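PDB 2A67: isochorismatase family protein, which is of unknown function but, as a member of the isochorismatase family of the nicotinamidase-related type, probably acts as a hydrolase. Local coordinates for residues D[48-52]-D[63-67]; D[83-87]-D[117-122]. All blocks are in the same frame, centred on the assembly; numbering follows the deposited sequence.

Interaction 1: D[48-52]-D[63-67]; sequences IFVQH and SWQLF
Gln51, on the second strand in order across the parallel sheet of this isochorismatase-type alpha/beta fold, reaches out to Trp64 and Leu66 of the loop that leads from this strand toward strand 77-81. The contact illustrates how a single amide can bond to a loop carbonyl while lying over an aromatic face.

The polar part centres on that amide. With CG anti to its own carbonyl carbon (chi1 -69°) and the chain extended beyond it, Gln51 carries NE2 to the carbonyl of Trp64, a hydrogen bond of 3.0 Å from NE2 to O. The N-H points at the oxygen with an angle of 150°, and the acceptor lies nearly in the plane of the amide, whereas the donor is tilted from the plane of the Trp64 carbonyl. Gln13 NE2 also bonds to Trp64 O, so two side-chain amides grip this one oxygen.

The same Gln51 NE2 sits over one face of the indole, offset toward the rim, 3.4 Å from Trp64 CZ2; amide and ring planes are 32° apart. Phe59 packs edge-to-face with the indole.

Apolar contacts belong to the two branches of Leu66. CD2 rests against the aliphatic part of glutamine, 3.6 Å from Gln51 CG, while CD1 lies over a face of the Phe49 ring in a CH-pi contact, 3.8 Å from its centroid.

A water completes the join: it donates to Gln51 O and, in the plane of the indole at its edge, accepts from Trp64 NE1 at 2.8 Å.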
ATOM      1  N   ILE D  48     -14.825   5.896 -13.522  1.00 25.63           N
ATOM      2  CA  ILE D  48     -13.774   5.034 -14.121  1.00 26.72           C
ATOM      3  C   ILE D  48     -13.854   3.671 -13.471  1.00 28.18           C
ATOM      4  O   ILE D  48     -13.637   3.535 -12.255  1.00 30.09           O
ATOM      5  CB  ILE D  48     -12.384   5.603 -13.910  1.00 25.62           C
ATOM      6  CG1 ILE D  48     -12.298   7.047 -14.419  1.00 26.61           C
ATOM      7  CG2 ILE D  48     -11.278   4.710 -14.624  1.00 26.23           C
ATOM      8  CD1 ILE D  48     -11.143   7.888 -13.820  1.00 27.04           C
ATOM      9  N   PHE D  49     -14.162   2.640 -14.271  1.00 27.87           N
ATOM     10  CA  PHE D  49     -14.177   1.282 -13.778  1.00 29.00           C
ATOM     11  C   PHE D  49     -12.831   0.632 -14.090  1.00 29.62           C
ATOM     12  O   PHE D  49     -12.338   0.716 -15.230  1.00 31.82           O
ATOM     13  CB  PHE D  49     -15.261   0.465 -14.480  1.00 28.72           C
ATOM     14  CG  PHE D  49     -16.651   0.824 -14.083  1.00 28.75           C
ATOM     15  CD1 PHE D  49     -17.384   1.750 -14.833  1.00 29.91           C
ATOM     16  CD2 PHE D  49     -17.239   0.245 -12.973  1.00 27.32           C
ATOM     17  CE1 PHE D  49     -18.654   2.068 -14.489  1.00 32.41           C
ATOM     18  CE2 PHE D  49     -18.549   0.580 -12.623  1.00 30.03           C
ATOM     19  CZ  PHE D  49     -19.239   1.487 -13.385  1.00 32.54           C
ATOM     20  N   VAL D  50     -12.239  -0.012 -13.096  1.00 29.29           N
ATOM     21  CA  VAL D  50     -10.998  -0.797 -13.317  1.00 29.13           C
ATOM     22  C   VAL D  50     -11.376  -2.286 -13.331  1.00 29.40           C
ATOM     23  O   VAL D  50     -12.114  -2.761 -12.472  1.00 30.93           O
ATOM     24  CB  VAL D  50      -9.902  -0.470 -12.257  1.00 29.57           C
ATOM     25  CG1 VAL D  50      -8.654  -1.333 -12.503  1.00 29.02           C
ATOM     26  CG2 VAL D  50      -9.543   1.085 -12.334  1.00 28.02           C
ATOM     27  N   GLN D  51     -10.932  -2.988 -14.363  1.00 29.54           N
ATOM     28  CA  GLN D  51     -11.165  -4.420 -14.481  1.00 28.38           C
ATOM     29  C   GLN D  51      -9.834  -5.144 -14.610  1.00 27.27           C
ATOM     30  O   GLN D  51      -8.970  -4.784 -15.430  1.00 26.39           O
ATOM     31  CB  GLN D  51     -12.049  -4.714 -15.689  1.00 28.48           C
ATOM     32  CG  GLN D  51     -13.482  -4.211 -15.511  1.00 29.45           C
ATOM     33  CD  GLN D  51     -14.283  -4.307 -16.770  1.00 30.24           C
ATOM     34  OE1 GLN D  51     -14.327  -3.365 -17.556  1.00 30.38           O
ATOM     35  NE2 GLN D  51     -14.907  -5.466 -17.002  1.00 30.59           N
ATOM     36  N   HIS D  52      -9.686  -6.145 -13.746  1.00 27.83           N
ATOM     37  CA  HIS D  52      -8.496  -6.982 -13.676  1.00 27.46           C
ATOM     38  C   HIS D  52      -8.654  -8.097 -14.729  1.00 26.73           C
ATOM     39  O   HIS D  52      -9.758  -8.490 -15.087  1.00 26.00           O
ATOM     40  CB  HIS D  52      -8.360  -7.552 -12.255  1.00 28.25           C
ATOM     41  CG  HIS D  52      -7.013  -8.132 -11.970  1.00 31.09           C
ATOM     42  ND1 HIS D  52      -6.768  -9.488 -12.028  1.00 34.48           N
ATOM     43  CD2 HIS D  52      -5.827  -7.549 -11.668  1.00 33.92           C
ATOM     44  CE1 HIS D  52      -5.502  -9.722 -11.734  1.00 33.49           C
ATOM     45  NE2 HIS D  52      -4.905  -8.569 -11.520  1.00 38.21           N
ATOM     46  N   SER D  63     -16.916 -13.896 -16.818  1.00 30.82           N
ATOM     47  CA  SER D  63     -16.455 -13.752 -15.438  1.00 31.88           C
ATOM     48  C   SER D  63     -15.698 -12.409 -15.198  1.00 31.77           C
ATOM     49  O   SER D  63     -15.763 -11.831 -14.096  1.00 31.63           O
ATOM     50  CB  SER D  63     -15.655 -15.004 -15.001  1.00 32.60           C
ATOM     51  OG  SER D  63     -14.315 -14.935 -15.463  1.00 35.22           O
ATOM     52  N   TRP D  64     -14.999 -11.923 -16.232  1.00 30.60           N
ATOM     53  CA  TRP D  64     -14.323 -10.619 -16.220  1.00 29.03           C
ATOM     54  C   TRP D  64     -15.299  -9.414 -16.256  1.00 29.61           C
ATOM     55  O   TRP D  64     -14.911  -8.268 -15.896  1.00 30.46           O
ATOM     56  CB  TRP D  64     -13.373 -10.571 -17.417  1.00 28.12           C
ATOM     57  CG  TRP D  64     -12.871  -9.263 -17.897  1.00 25.81           C
ATOM     58  CD1 TRP D  64     -11.645  -8.710 -17.626  1.00 25.15           C
ATOM     59  CD2 TRP D  64     -13.545  -8.332 -18.746  1.00 28.07           C
ATOM     60  NE1 TRP D  64     -11.526  -7.502 -18.237  1.00 26.91           N
ATOM     61  CE2 TRP D  64     -12.679  -7.237 -18.932  1.00 26.80           C
ATOM     62  CE3 TRP D  64     -14.816  -8.294 -19.334  1.00 26.81           C
ATOM     63  CZ2 TRP D  64     -13.025  -6.124 -19.724  1.00 25.91           C
ATOM     64  CZ3 TRP D  64     -15.151  -7.213 -20.116  1.00 24.93           C
ATOM     65  CH2 TRP D  64     -14.260  -6.140 -20.304  1.00 25.65           C
ATOM     66  N   GLN D  65     -16.540  -9.632 -16.681  1.00 29.18           N
ATOM     67  CA  GLN D  65     -17.463  -8.507 -16.814  1.00 29.26           C
ATOM     68  C   GLN D  65     -17.829  -8.014 -15.419  1.00 29.92           C
ATOM     69  O   GLN D  65     -17.722  -8.776 -14.442  1.00 28.66           O
ATOM     70  CB  GLN D  65     -18.734  -8.894 -17.578  1.00 29.13           C
ATOM     71  CG  GLN D  65     -18.581  -9.383 -19.057  1.00 27.08           C
ATOM     72  CD  GLN D  65     -19.937  -9.671 -19.645  1.00 28.90           C
ATOM     73  OE1 GLN D  65     -20.501 -10.719 -19.348  1.00 31.26           O
ATOM     74  NE2 GLN D  65     -20.493  -8.742 -20.469  1.00 23.52           N
ATOM     75  N   LEU D  66     -18.293  -6.750 -15.363  1.00 30.70           N
ATOM     76  CA  LEU D  66     -18.769  -6.077 -14.163  1.00 32.27           C
ATOM     77  C   LEU D  66     -20.079  -6.680 -13.714  1.00 33.39           C
ATOM     78  O   LEU D  66     -20.897  -7.128 -14.531  1.00 32.89           O
ATOM     79  CB  LEU D  66     -18.959  -4.554 -14.424  1.00 31.44           C
ATOM     80  CG  LEU D  66     -17.756  -3.729 -14.913  1.00 30.20           C
ATOM     81  CD1 LEU D  66     -18.101  -2.306 -15.348  1.00 34.91           C
ATOM     82  CD2 LEU D  66     -16.648  -3.716 -13.899  1.00 26.94           C
ATOM     83  N   PHE D  67     -20.261  -6.746 -12.403  1.00 34.80           N
ATOM     84  CA  PHE D  67     -21.524  -7.203 -11.849  1.00 36.81           C
ATOM     85  C   PHE D  67     -22.641  -6.484 -12.560  1.00 38.14           C
ATOM     86  O   PHE D  67     -22.583  -5.258 -12.709  1.00 38.85           O
ATOM     87  CB  PHE D  67     -21.605  -6.824 -10.374  1.00 36.50           C
ATOM     88  CG  PHE D  67     -20.638  -7.570  -9.521  1.00 36.76           C
ATOM     89  CD1 PHE D  67     -20.805  -8.938  -9.295  1.00 36.23           C
ATOM     90  CD2 PHE D  67     -19.568  -6.919  -8.941  1.00 36.31           C
ATOM     91  CE1 PHE D  67     -19.914  -9.637  -8.495  1.00 36.73           C
ATOM     92  CE2 PHE D  67     -18.674  -7.613  -8.133  1.00 37.72           C
ATOM     93  CZ  PHE D  67     -18.842  -8.984  -7.927  1.00 37.16           C
TER
HETATM   94  O   HOH W   1      -9.222  -5.895 -18.131  1.00 25.16           O

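Interaction 2: D[83-87]-D[117-122]; sequences HANAF and TTIRMA
Ala86 and Thr118 make the polar link between the loop following strand 77-81 and helix 111-125 of the alpha/beta fold, and an Asx turn shapes the loop where they meet. The case shows how a loop without regular structure can be fitted closely to a helix.

In the first shell, Ala86 N donates to Thr118 OG1 at 3.2 Å, with an N-H...O angle of 148°. Beside it, Thr118 CG2 meets Ala86 CB, and Thr117 CG2 touches Asn85 CB at 3.7 Å. Phe87 points toward the helix: its CD1 comes within 3.4 Å of Met121 CG as the two side chains run past each other in opposite directions. Farther along the ring, CE1 and CZ lie against Ala122 CB, and Thr118 O is at the ring edge, near its plane. Met121, a selenomethionine, turns at chi2 so that its SE lies 3.6 Å from Asn85 ND2.

Behind these contacts, Thr118 OG1 is also bonded to Cys114 O one helical turn back, and Thr117 OG1 likewise to Phe113 O. Leu92 and Leu96 of helix 92-98 pack on Phe87. Arg120 of the second subunit bonds through NH1 to Thr117 OG1 and packs against Met121, while Gly124 of that subunit lies against Asn85.

Within the loop, an Asx turn at Asn85 holds the 85-87 corner. The Asn85 CG lies anti to the backbone N (chi1 -173°), beside the carbonyl carbon; with chi2 near -20° as well, OD1 turns toward the backbone N two residues on, and the turn closes with Phe87 N donating to Asn85 OD1 at 3.0 Å.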
ATOM      1  N   HIS D  83      -2.165  -6.178 -12.514  1.00 39.29           N
ATOM      2  CA  HIS D  83      -1.707  -6.222 -11.089  1.00 39.74           C
ATOM      3  C   HIS D  83      -2.731  -5.666 -10.047  1.00 39.95           C
ATOM      4  O   HIS D  83      -3.690  -4.969 -10.432  1.00 41.53           O
ATOM      5  CB  HIS D  83      -0.377  -5.464 -10.930  1.00 40.91           C
ATOM      6  CG  HIS D  83       0.170  -5.488  -9.531  1.00 42.55           C
ATOM      7  ND1 HIS D  83       0.999  -6.507  -9.067  1.00 47.90           N
ATOM      8  CD2 HIS D  83      -0.005  -4.643  -8.490  1.00 41.06           C
ATOM      9  CE1 HIS D  83       1.291  -6.281  -7.794  1.00 44.78           C
ATOM     10  NE2 HIS D  83       0.688  -5.159  -7.424  1.00 45.46           N
ATOM     11  N   ALA D  84      -2.563  -5.943  -8.735  1.00 38.98           N
ATOM     12  CA  ALA D  84      -3.436  -5.281  -7.671  1.00 38.84           C
ATOM     13  C   ALA D  84      -3.491  -3.751  -7.852  1.00 37.91           C
ATOM     14  O   ALA D  84      -4.599  -3.107  -7.735  1.00 37.91           O
ATOM     15  CB  ALA D  84      -2.941  -5.606  -6.203  1.00 39.07           C
ATOM     16  N   ASN D  85      -2.316  -3.193  -8.192  1.00 35.97           N
ATOM     17  CA  ASN D  85      -2.136  -1.733  -8.437  1.00 34.18           C
ATOM     18  C   ASN D  85      -2.723  -1.215  -9.789  1.00 32.48           C
ATOM     19  O   ASN D  85      -2.245  -1.569 -10.871  1.00 28.59           O
ATOM     20  CB  ASN D  85      -0.630  -1.473  -8.361  1.00 35.21           C
ATOM     21  CG  ASN D  85      -0.257  -0.016  -8.428  1.00 36.26           C
ATOM     22  OD1 ASN D  85      -1.039   0.840  -8.888  1.00 36.32           O
ATOM     23  ND2 ASN D  85       0.944   0.288  -7.946  1.00 32.71           N
ATOM     24  N   ALA D  86      -3.725  -0.324  -9.734  1.00 30.53           N
ATOM     25  CA  ALA D  86      -4.471   0.072 -10.943  1.00 29.09           C
ATOM     26  C   ALA D  86      -3.700   1.047 -11.840  1.00 29.24           C
ATOM     27  O   ALA D  86      -4.144   1.345 -12.961  1.00 30.10           O
ATOM     28  CB  ALA D  86      -5.868   0.682 -10.536  1.00 31.29           C
ATOM     29  N   PHE D  87      -2.535   1.512 -11.370  1.00 27.23           N
ATOM     30  CA  PHE D  87      -1.635   2.366 -12.106  1.00 26.87           C
ATOM     31  C   PHE D  87      -0.498   1.541 -12.737  1.00 29.36           C
ATOM     32  O   PHE D  87       0.113   2.023 -13.679  1.00 29.95           O
ATOM     33  CB  PHE D  87      -0.937   3.392 -11.185  1.00 26.46           C
ATOM     34  CG  PHE D  87      -1.896   4.383 -10.511  1.00 24.73           C
ATOM     35  CD1 PHE D  87      -2.453   4.077  -9.279  1.00 22.92           C
ATOM     36  CD2 PHE D  87      -2.266   5.571 -11.168  1.00 24.63           C
ATOM     37  CE1 PHE D  87      -3.406   4.986  -8.660  1.00 23.68           C
ATOM     38  CE2 PHE D  87      -3.198   6.497 -10.558  1.00 25.33           C
ATOM     39  CZ  PHE D  87      -3.739   6.191  -9.310  1.00 23.15           C
ATOM     40  N   THR D 117      -3.720  -1.193  -2.368  1.00 23.53           N
ATOM     41  CA  THR D 117      -2.582  -0.789  -3.180  1.00 22.58           C
ATOM     42  C   THR D 117      -2.866   0.454  -3.984  1.00 22.79           C
ATOM     43  O   THR D 117      -2.042   1.339  -4.051  1.00 24.62           O
ATOM     44  CB  THR D 117      -2.156  -1.952  -4.170  1.00 23.37           C
ATOM     45  OG1 THR D 117      -2.127  -3.190  -3.421  1.00 25.58           O
ATOM     46  CG2 THR D 117      -0.737  -1.675  -4.710  1.00 23.53           C
ATOM     47  N   THR D 118      -4.002   0.514  -4.650  1.00 23.24           N
ATOM     48  CA  THR D 118      -4.327   1.661  -5.504  1.00 25.75           C
ATOM     49  C   THR D 118      -4.447   3.011  -4.651  1.00 24.96           C
ATOM     50  O   THR D 118      -4.044   4.064  -5.111  1.00 26.26           O
ATOM     51  CB  THR D 118      -5.620   1.345  -6.278  1.00 26.37           C
ATOM     52  OG1 THR D 118      -5.394   0.109  -7.024  1.00 29.76           O
ATOM     53  CG2 THR D 118      -6.013   2.510  -7.255  1.00 26.90           C
ATOM     54  N   ILE D 119      -4.914   2.898  -3.417  1.00 24.73           N
ATOM     55  CA  ILE D 119      -5.054   4.048  -2.457  1.00 25.35           C
ATOM     56  C   ILE D 119      -3.655   4.568  -2.066  1.00 25.25           C
ATOM     57  O   ILE D 119      -3.373   5.738  -2.243  1.00 25.45           O
ATOM     58  CB  ILE D 119      -5.841   3.634  -1.216  1.00 24.88           C
ATOM     59  CG1 ILE D 119      -7.335   3.498  -1.579  1.00 22.45           C
ATOM     60  CG2 ILE D 119      -5.649   4.680  -0.037  1.00 24.82           C
ATOM     61  CD1 ILE D 119      -8.118   2.798  -0.441  1.00 20.27           C
ATOM     62  N   ARG D 120      -2.768   3.667  -1.639  1.00 24.82           N
ATOM     63  CA  ARG D 120      -1.366   4.013  -1.289  1.00 25.47           C
ATOM     64  C   ARG D 120      -0.628   4.562  -2.481  1.00 25.65           C
ATOM     65  O   ARG D 120       0.068   5.572  -2.355  1.00 26.05           O
ATOM     66  CB  ARG D 120      -0.611   2.816  -0.687  1.00 25.93           C
ATOM     67  CG  ARG D 120      -1.354   2.277   0.549  1.00 24.61           C
ATOM     68  CD  ARG D 120      -0.439   1.576   1.510  1.00 22.43           C
ATOM     69  NE  ARG D 120      -1.220   0.602   2.310  1.00 21.67           N
ATOM     70  CZ  ARG D 120      -0.989   0.307   3.589  1.00 21.78           C
ATOM     71  NH1 ARG D 120       0.003   0.901   4.281  1.00 20.45           N
ATOM     72  NH2 ARG D 120      -1.754  -0.606   4.194  1.00 21.99           N
HETATM   73  N   MSE D 121      -0.835   3.952  -3.647  1.00 23.46           N
HETATM   74  CA  MSE D 121      -0.245   4.493  -4.881  1.00 24.75           C
HETATM   75  C   MSE D 121      -0.784   5.900  -5.277  1.00 23.71           C
HETATM   76  O   MSE D 121      -0.013   6.780  -5.618  1.00 22.19           O
HETATM   77  CB  MSE D 121      -0.433   3.475  -6.030  1.00 26.48           C
HETATM   78  CG  MSE D 121       0.308   3.834  -7.278  1.00 33.49           C
HETATM   79 SE   MSE D 121       2.303   3.578  -7.169  1.00 49.44          SE
HETATM   80  CE  MSE D 121       2.386   2.576  -5.963  1.00 18.97           C
ATOM     81  N   ALA D 122      -2.097   6.041  -5.328  1.00 22.62           N
ATOM     82  CA  ALA D 122      -2.716   7.260  -5.751  1.00 22.95           C
ATOM     83  C   ALA D 122      -2.250   8.357  -4.778  1.00 22.31           C
ATOM     84  O   ALA D 122      -1.895   9.411  -5.232  1.00 23.71           O
ATOM     85  CB  ALA D 122      -4.219   7.113  -5.680  1.00 22.85           C
TER

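Overall arrangement
Interactions 1 and 2 follow one another along the chain, and their centres lie 16 Å apart. Strand 47-52 supplies one segment of interaction 1, and its neighbour in the parallel sheet, strand 77-81, leads into the loop 83-87 of interaction 2. The two contacts therefore meet side by side: His52 CD2 is 3.6 Å from His83 O, and Val50 CG1 is 4.0 Å from Ala86 CB. The strand thus presents Phe49 and Gln51 to the loop 63-67 and Val50 to the loop 83-87. Interaction 1 stays within its own chain, whereas interaction 2 borders the second subunit, where His83 stacks on His123 of that subunit.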